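PDB 6GMM: adhesin LabA from Helicobacter pylori, which probably mediates attachment of the bacterium to the gastric mucosa by recognising LacdiNAc-bearing glycans as an outer-membrane adhesin. Local coordinates for residues 7-19 with 395-409. Residues are numbered along the deposited sequence; the frame is centred on the assembly and turned at random.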
ATOM      1  N   ASP A   7      26.387  26.862 -12.774  1.00 52.35           N
ATOM      2  CA  ASP A   7      26.519  25.409 -12.872  1.00 51.91           C
ATOM      3  C   ASP A   7      27.460  24.903 -11.783  1.00 53.99           C
ATOM      4  O   ASP A   7      27.165  23.892 -11.140  1.00 51.31           O
ATOM      5  CB  ASP A   7      27.055  25.007 -14.262  1.00 55.43           C
ATOM      6  CG  ASP A   7      26.052  25.110 -15.400  1.00 66.78           C
ATOM      7  OD1 ASP A   7      24.865  24.748 -15.188  1.00 65.05           O
ATOM      8  OD2 ASP A   7      26.462  25.502 -16.516  1.00 76.46           O
ATOM      9  N   SER A   8      28.570  25.635 -11.564  1.00 51.50           N
ATOM     10  CA  SER A   8      29.574  25.319 -10.560  1.00 50.88           C
ATOM     11  C   SER A   8      29.012  25.417  -9.142  1.00 52.86           C
ATOM     12  O   SER A   8      29.425  24.634  -8.275  1.00 51.85           O
ATOM     13  CB  SER A   8      30.779  26.240 -10.707  1.00 57.71           C
ATOM     14  OG  SER A   8      31.438  26.029 -11.944  1.00 73.35           O
ATOM     15  N   TYR A   9      28.071  26.370  -8.910  1.00 47.17           N
ATOM     16  CA  TYR A   9      27.470  26.579  -7.600  1.00 44.65           C
ATOM     17  C   TYR A   9      26.482  25.490  -7.263  1.00 46.19           C
ATOM     18  O   TYR A   9      26.546  24.963  -6.154  1.00 44.38           O
ATOM     19  CB  TYR A   9      26.890  27.990  -7.445  1.00 46.74           C
ATOM     20  CG  TYR A   9      27.861  28.939  -6.761  1.00 50.81           C
ATOM     21  CD1 TYR A   9      27.867  29.088  -5.378  1.00 52.20           C
ATOM     22  CD2 TYR A   9      28.783  29.681  -7.499  1.00 53.16           C
ATOM     23  CE1 TYR A   9      28.759  29.954  -4.745  1.00 54.35           C
ATOM     24  CE2 TYR A   9      29.692  30.537  -6.875  1.00 54.84           C
ATOM     25  CZ  TYR A   9      29.672  30.672  -5.496  1.00 63.00           C
ATOM     26  OH  TYR A   9      30.540  31.532  -4.866  1.00 66.66           O
ATOM     27  N   GLU A  10      25.616  25.100  -8.225  1.00 42.08           N
ATOM     28  CA  GLU A  10      24.655  24.011  -8.038  1.00 40.93           C
ATOM     29  C   GLU A  10      25.407  22.683  -7.807  1.00 42.96           C
ATOM     30  O   GLU A  10      24.985  21.876  -6.977  1.00 40.71           O
ATOM     31  CB  GLU A  10      23.655  23.935  -9.215  1.00 43.17           C
ATOM     32  CG  GLU A  10      22.409  23.081  -8.969  1.00 55.28           C
ATOM     33  CD  GLU A  10      21.509  23.425  -7.787  1.00 80.85           C
ATOM     34  OE1 GLU A  10      21.109  24.607  -7.664  1.00 81.39           O
ATOM     35  OE2 GLU A  10      21.162  22.499  -7.015  1.00 63.41           O
ATOM     36  N   ARG A  11      26.564  22.523  -8.478  1.00 39.65           N
ATOM     37  CA  ARG A  11      27.466  21.370  -8.381  1.00 38.91           C
ATOM     38  C   ARG A  11      28.060  21.295  -6.973  1.00 39.85           C
ATOM     39  O   ARG A  11      28.069  20.224  -6.372  1.00 37.99           O
ATOM     40  CB  ARG A  11      28.610  21.531  -9.396  1.00 42.09           C
ATOM     41  CG  ARG A  11      29.098  20.238 -10.035  1.00 54.12           C
ATOM     42  CD  ARG A  11      29.238  20.384 -11.549  1.00 66.60           C
ATOM     43  NE  ARG A  11      30.122  21.490 -11.934  1.00 77.78           N
ATOM     44  CZ  ARG A  11      30.023  22.172 -13.073  1.00 93.96           C
ATOM     45  NH1 ARG A  11      29.074  21.873 -13.955  1.00 80.32           N
ATOM     46  NH2 ARG A  11      30.867  23.163 -13.336  1.00 80.00           N
ATOM     47  N   LEU A  12      28.564  22.442  -6.456  1.00 35.37           N
ATOM     48  CA  LEU A  12      29.144  22.521  -5.125  1.00 33.73           C
ATOM     49  C   LEU A  12      28.076  22.294  -4.073  1.00 37.55           C
ATOM     50  O   LEU A  12      28.297  21.490  -3.165  1.00 34.89           O
ATOM     51  CB  LEU A  12      29.872  23.858  -4.913  1.00 34.52           C
ATOM     52  CG  LEU A  12      30.478  24.130  -3.531  1.00 37.94           C
ATOM     53  CD1 LEU A  12      31.647  23.202  -3.224  1.00 36.88           C
ATOM     54  CD2 LEU A  12      30.924  25.578  -3.421  1.00 39.57           C
ATOM     55  N   ASN A  13      26.897  22.942  -4.238  1.00 36.62           N
ATOM     56  CA  ASN A  13      25.772  22.813  -3.310  1.00 36.02           C
ATOM     57  C   ASN A  13      25.330  21.373  -3.119  1.00 39.00           C
ATOM     58  O   ASN A  13      25.118  20.958  -1.978  1.00 37.95           O
ATOM     59  CB  ASN A  13      24.592  23.712  -3.691  1.00 38.04           C
ATOM     60  CG  ASN A  13      23.459  23.682  -2.684  1.00 56.01           C
ATOM     61  OD1 ASN A  13      23.658  23.736  -1.460  1.00 49.80           O
ATOM     62  ND2 ASN A  13      22.244  23.570  -3.180  1.00 48.84           N
ATOM     63  N   ASN A  14      25.245  20.602  -4.210  1.00 35.72           N
ATOM     64  CA  ASN A  14      24.828  19.208  -4.098  1.00 35.27           C
ATOM     65  C   ASN A  14      25.892  18.348  -3.412  1.00 36.95           C
ATOM     66  O   ASN A  14      25.534  17.445  -2.652  1.00 34.91           O
ATOM     67  CB  ASN A  14      24.359  18.629  -5.445  1.00 37.58           C
ATOM     68  CG  ASN A  14      23.108  19.292  -5.982  1.00 50.13           C
ATOM     69  OD1 ASN A  14      22.124  19.564  -5.258  1.00 37.82           O
ATOM     70  ND2 ASN A  14      23.112  19.541  -7.280  1.00 44.74           N
ATOM     71  N   LEU A  15      27.176  18.695  -3.584  1.00 33.55           N
ATOM     72  CA  LEU A  15      28.282  18.018  -2.906  1.00 32.80           C
ATOM     73  C   LEU A  15      28.200  18.320  -1.393  1.00 34.27           C
ATOM     74  O   LEU A  15      28.480  17.448  -0.575  1.00 33.54           O
ATOM     75  CB  LEU A  15      29.640  18.501  -3.456  1.00 33.87           C
ATOM     76  CG  LEU A  15      30.106  17.950  -4.815  1.00 39.47           C
ATOM     77  CD1 LEU A  15      31.235  18.816  -5.384  1.00 41.00           C
ATOM     78  CD2 LEU A  15      30.607  16.518  -4.688  1.00 41.11           C
ATOM     79  N   LEU A  16      27.814  19.559  -1.037  1.00 28.32           N
ATOM     80  CA  LEU A  16      27.683  19.992   0.353  1.00 26.52           C
ATOM     81  C   LEU A  16      26.561  19.238   1.061  1.00 29.72           C
ATOM     82  O   LEU A  16      26.766  18.740   2.167  1.00 29.22           O
ATOM     83  CB  LEU A  16      27.478  21.504   0.440  1.00 26.25           C
ATOM     84  CG  LEU A  16      28.730  22.364   0.176  1.00 28.67           C
ATOM     85  CD1 LEU A  16      28.386  23.843   0.203  1.00 29.44           C
ATOM     86  CD2 LEU A  16      29.843  22.056   1.166  1.00 26.39           C
ATOM     87  N   THR A  17      25.409  19.106   0.383  1.00 25.55           N
ATOM     88  CA  THR A  17      24.223  18.361   0.829  1.00 24.66           C
ATOM     89  C   THR A  17      24.601  16.894   1.055  1.00 27.10           C
ATOM     90  O   THR A  17      24.395  16.365   2.154  1.00 26.41           O
ATOM     91  CB  THR A  17      23.120  18.576  -0.198  1.00 31.38           C
ATOM     92  OG1 THR A  17      22.732  19.945  -0.107  1.00 34.01           O
ATOM     93  CG2 THR A  17      21.876  17.662   0.021  1.00 32.03           C
ATOM     94  N   ASN A  18      25.248  16.281   0.058  1.00 25.29           N
ATOM     95  CA  ASN A  18      25.686  14.883   0.145  1.00 26.08           C
ATOM     96  C   ASN A  18      26.685  14.677   1.270  1.00 28.61           C
ATOM     97  O   ASN A  18      26.581  13.702   2.007  1.00 26.55           O
ATOM     98  CB  ASN A  18      26.247  14.394  -1.200  1.00 32.71           C
ATOM     99  CG  ASN A  18      25.190  14.118  -2.257  1.00 61.67           C
ATOM    100  OD1 ASN A  18      23.982  14.178  -2.012  1.00 55.33           O
ATOM    101  ND2 ASN A  18      25.627  13.821  -3.471  1.00 59.39           N
ATOM    102  N   TYR A  19      27.621  15.630   1.435  1.00 26.28           N
ATOM    103  CA  TYR A  19      28.644  15.604   2.475  1.00 25.34           C
ATOM    104  C   TYR A  19      27.969  15.691   3.857  1.00 27.04           C
ATOM    105  O   TYR A  19      28.218  14.843   4.713  1.00 25.58           O
ATOM    106  CB  TYR A  19      29.601  16.806   2.266  1.00 27.20           C
ATOM    107  CG  TYR A  19      30.694  16.985   3.299  1.00 27.91           C
ATOM    108  CD1 TYR A  19      30.526  17.850   4.378  1.00 30.18           C
ATOM    109  CD2 TYR A  19      31.941  16.388   3.137  1.00 28.58           C
ATOM    110  CE1 TYR A  19      31.535  18.035   5.327  1.00 27.97           C
ATOM    111  CE2 TYR A  19      32.958  16.567   4.077  1.00 29.34           C
ATOM    112  CZ  TYR A  19      32.754  17.404   5.165  1.00 34.75           C
ATOM    113  OH  TYR A  19      33.762  17.641   6.081  1.00 37.41           O
ATOM    114  N   LEU A 395      32.900   9.795   2.480  1.00 32.40           N
ATOM    115  CA  LEU A 395      32.910  11.087   3.192  1.00 32.10           C
ATOM    116  C   LEU A 395      34.205  11.842   2.898  1.00 37.46           C
ATOM    117  O   LEU A 395      34.185  13.067   2.711  1.00 39.02           O
ATOM    118  CB  LEU A 395      32.744  10.861   4.712  1.00 31.93           C
ATOM    119  CG  LEU A 395      32.586  12.101   5.626  1.00 36.61           C
ATOM    120  CD1 LEU A 395      31.404  12.989   5.183  1.00 36.21           C
ATOM    121  CD2 LEU A 395      32.389  11.676   7.065  1.00 36.55           C
ATOM    122  N   GLY A 396      35.307  11.092   2.837  1.00 32.90           N
ATOM    123  CA  GLY A 396      36.633  11.613   2.537  1.00 32.63           C
ATOM    124  C   GLY A 396      36.736  12.069   1.098  1.00 37.39           C
ATOM    125  O   GLY A 396      37.295  13.131   0.831  1.00 39.55           O
ATOM    126  N   GLU A 397      36.193  11.275   0.169  1.00 33.20           N
ATOM    127  CA  GLU A 397      36.155  11.548  -1.275  1.00 34.13           C
ATOM    128  C   GLU A 397      35.402  12.838  -1.530  1.00 38.41           C
ATOM    129  O   GLU A 397      35.849  13.670  -2.320  1.00 36.26           O
ATOM    130  CB  GLU A 397      35.457  10.399  -2.021  1.00 35.37           C
ATOM    131  CG  GLU A 397      36.311   9.150  -2.142  1.00 49.02           C
ATOM    132  CD  GLU A 397      35.641   7.941  -2.769  1.00 68.65           C
ATOM    133  OE1 GLU A 397      34.664   8.114  -3.537  1.00 56.53           O
ATOM    134  OE2 GLU A 397      36.125   6.813  -2.518  1.00 63.23           O
ATOM    135  N   HIS A 398      34.230  12.980  -0.858  1.00 37.24           N
ATOM    136  CA  HIS A 398      33.376  14.160  -0.897  1.00 36.37           C
ATOM    137  C   HIS A 398      34.143  15.373  -0.407  1.00 37.35           C
ATOM    138  O   HIS A 398      34.075  16.402  -1.071  1.00 36.74           O
ATOM    139  CB  HIS A 398      32.117  13.928  -0.071  1.00 36.85           C
ATOM    140  CG  HIS A 398      31.046  13.222  -0.837  1.00 40.49           C
ATOM    141  ND1 HIS A 398      31.261  11.980  -1.405  1.00 42.72           N
ATOM    142  CD2 HIS A 398      29.789  13.621  -1.129  1.00 42.45           C
ATOM    143  CE1 HIS A 398      30.135  11.661  -2.015  1.00 41.89           C
ATOM    144  NE2 HIS A 398      29.219  12.616  -1.876  1.00 42.28           N
ATOM    145  N   TYR A 399      34.935  15.239   0.697  1.00 33.65           N
ATOM    146  CA  TYR A 399      35.774  16.338   1.244  1.00 33.64           C
ATOM    147  C   TYR A 399      36.759  16.838   0.188  1.00 39.23           C
ATOM    148  O   TYR A 399      36.855  18.048  -0.048  1.00 40.53           O
ATOM    149  CB  TYR A 399      36.533  15.902   2.524  1.00 34.60           C
ATOM    150  CG  TYR A 399      37.381  16.995   3.133  1.00 38.29           C
ATOM    151  CD1 TYR A 399      38.705  17.186   2.734  1.00 40.99           C
ATOM    152  CD2 TYR A 399      36.870  17.835   4.117  1.00 39.40           C
ATOM    153  CE1 TYR A 399      39.479  18.220   3.257  1.00 42.49           C
ATOM    154  CE2 TYR A 399      37.647  18.855   4.672  1.00 41.04           C
ATOM    155  CZ  TYR A 399      38.946  19.049   4.231  1.00 49.75           C
ATOM    156  OH  TYR A 399      39.709  20.048   4.772  1.00 54.05           O
ATOM    157  N   ASP A 400      37.508  15.896  -0.420  1.00 35.12           N
ATOM    158  CA  ASP A 400      38.466  16.143  -1.489  1.00 36.24           C
ATOM    159  C   ASP A 400      37.762  16.773  -2.719  1.00 42.89           C
ATOM    160  O   ASP A 400      38.289  17.733  -3.279  1.00 44.18           O
ATOM    161  CB  ASP A 400      39.186  14.834  -1.875  1.00 38.38           C
ATOM    162  CG  ASP A 400      40.125  14.223  -0.833  1.00 49.95           C
ATOM    163  OD1 ASP A 400      40.636  14.983   0.044  1.00 49.88           O
ATOM    164  OD2 ASP A 400      40.408  13.006  -0.932  1.00 57.01           O
ATOM    165  N   SER A 401      36.565  16.255  -3.106  1.00 39.81           N
ATOM    166  CA  SER A 401      35.762  16.763  -4.232  1.00 40.20           C
ATOM    167  C   SER A 401      35.357  18.249  -4.060  1.00 43.04           C
ATOM    168  O   SER A 401      35.383  19.002  -5.036  1.00 43.50           O
ATOM    169  CB  SER A 401      34.512  15.907  -4.436  1.00 44.71           C
ATOM    170  OG  SER A 401      34.762  14.740  -5.202  1.00 54.29           O
ATOM    171  N   ILE A 402      34.973  18.645  -2.820  1.00 37.15           N
ATOM    172  CA  ILE A 402      34.548  19.997  -2.420  1.00 36.12           C
ATOM    173  C   ILE A 402      35.751  20.956  -2.456  1.00 40.56           C
ATOM    174  O   ILE A 402      35.660  22.055  -3.030  1.00 41.44           O
ATOM    175  CB  ILE A 402      33.848  19.952  -1.019  1.00 37.40           C
ATOM    176  CG1 ILE A 402      32.459  19.321  -1.122  1.00 36.47           C
ATOM    177  CG2 ILE A 402      33.773  21.339  -0.368  1.00 38.41           C
ATOM    178  CD1 ILE A 402      31.901  18.717   0.168  1.00 40.66           C
ATOM    179  N   THR A 403      36.877  20.527  -1.860  1.00 35.52           N
ATOM    180  CA  THR A 403      38.112  21.318  -1.822  1.00 36.53           C
ATOM    181  C   THR A 403      38.558  21.640  -3.252  1.00 42.75           C
ATOM    182  O   THR A 403      38.887  22.789  -3.547  1.00 42.92           O
ATOM    183  CB  THR A 403      39.176  20.618  -0.984  1.00 42.29           C
ATOM    184  OG1 THR A 403      38.589  20.263   0.262  1.00 39.74           O
ATOM    185  CG2 THR A 403      40.387  21.513  -0.709  1.00 45.99           C
ATOM    186  N   ALA A 404      38.479  20.641  -4.146  1.00 39.55           N
ATOM    187  CA  ALA A 404      38.813  20.782  -5.562  1.00 40.93           C
ATOM    188  C   ALA A 404      37.871  21.795  -6.237  1.00 45.24           C
ATOM    189  O   ALA A 404      38.349  22.734  -6.874  1.00 48.72           O
ATOM    190  CB  ALA A 404      38.714  19.428  -6.258  1.00 41.22           C
ATOM    191  N   ALA A 405      36.554  21.645  -6.031  1.00 36.93           N
ATOM    192  CA  ALA A 405      35.513  22.507  -6.598  1.00 36.71           C
ATOM    193  C   ALA A 405      35.689  23.965  -6.198  1.00 41.89           C
ATOM    194  O   ALA A 405      35.630  24.841  -7.060  1.00 42.19           O
ATOM    195  CB  ALA A 405      34.121  21.993  -6.210  1.00 36.16           C
ATOM    196  N   ILE A 406      35.987  24.218  -4.922  1.00 39.07           N
ATOM    197  CA  ILE A 406      36.177  25.576  -4.390  1.00 40.23           C
ATOM    198  C   ILE A 406      37.387  26.275  -5.020  1.00 48.59           C
ATOM    199  O   ILE A 406      37.282  27.451  -5.370  1.00 48.79           O
ATOM    200  CB  ILE A 406      36.203  25.548  -2.838  1.00 41.86           C
ATOM    201  CG1 ILE A 406      34.779  25.260  -2.332  1.00 41.33           C
ATOM    202  CG2 ILE A 406      36.702  26.857  -2.234  1.00 43.53           C
ATOM    203  CD1 ILE A 406      34.730  24.682  -1.039  1.00 51.62           C
ATOM    204  N   SER A 407      38.490  25.535  -5.231  1.00 48.30           N
ATOM    205  CA  SER A 407      39.756  26.022  -5.795  1.00 50.72           C
ATOM    206  C   SER A 407      39.625  26.903  -7.041  1.00 59.60           C
ATOM    207  O   SER A 407      40.309  27.923  -7.123  1.00 61.29           O
ATOM    208  CB  SER A 407      40.694  24.855  -6.074  1.00 54.39           C
ATOM    209  OG  SER A 407      41.067  24.235  -4.854  1.00 64.64           O
ATOM    210  N   SER A 408      38.754  26.528  -7.990  1.00 58.05           N
ATOM    211  CA  SER A 408      38.561  27.294  -9.222  1.00 60.73           C
ATOM    212  C   SER A 408      37.583  28.467  -9.087  1.00 67.36           C
ATOM    213  O   SER A 408      37.587  29.362  -9.934  1.00 69.06           O
ATOM    214  CB  SER A 408      38.133  26.375 -10.360  1.00 65.19           C
ATOM    215  OG  SER A 408      36.892  25.744 -10.090  1.00 73.37           O
ATOM    216  N   LEU A 409      36.752  28.465  -8.036  1.00 63.91           N
ATOM    217  CA  LEU A 409      35.735  29.489  -7.797  1.00 64.75           C
ATOM    218  C   LEU A 409      36.304  30.865  -7.404  1.00 72.17           C
ATOM    219  O   LEU A 409      37.317  30.909  -6.696  1.00 72.11           O
ATOM    220  CB  LEU A 409      34.752  28.990  -6.725  1.00 63.03           C
ATOM    221  CG  LEU A 409      33.358  28.559  -7.184  1.00 67.41           C
ATOM    222  CD1 LEU A 409      33.410  27.379  -8.147  1.00 67.99           C
ATOM    223  CD2 LEU A 409      32.503  28.181  -6.004  1.00 67.25           C
TER
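Tyr19 and Ile402 interlock in an apolar contact between near-antiparallel helices, helix 4-28 near the N-terminus and helix 388-408 in the C-terminal part of the chain; the centre of the contact lies about 38 Å from the centre of the chain. The segment axes approach to 9.8 Å at 155°, and no hydrogen bond crosses between them. Ile402 enters a hole lined by Leu12, Leu15, Leu16 and Tyr19; its CD1 lies 3.7 Å from Tyr19 CB. In return Tyr19, with CG anti to its backbone N (chi1 177°), swings its ring among Leu395, His398, Tyr399 and Ile402. Leu395 CD1 sits over one ring face and His398 CB meets the edge. These are reciprocal knobs-into-holes, as in helical bundles; helix 439-452 packs on helix 4-28 through Leu16 and Tyr9. Tyr19 OH reaches the rim of the Tyr399 ring in its plane, 3.7 Å from Tyr399 CD2, but its hydrogen bond goes to the carbonyl of Tyr436 in strand 433-437. Farther along, Leu12 straddles Ile406 CG1 with both methyls, CD1 also meeting Ile402 CG2 and CD2 reaching Leu409 CD2. At the other end of the contact, Leu409 lays CD2 over a face of the Tyr9 ring, a CH-pi contact 4.1 Å from the centroid.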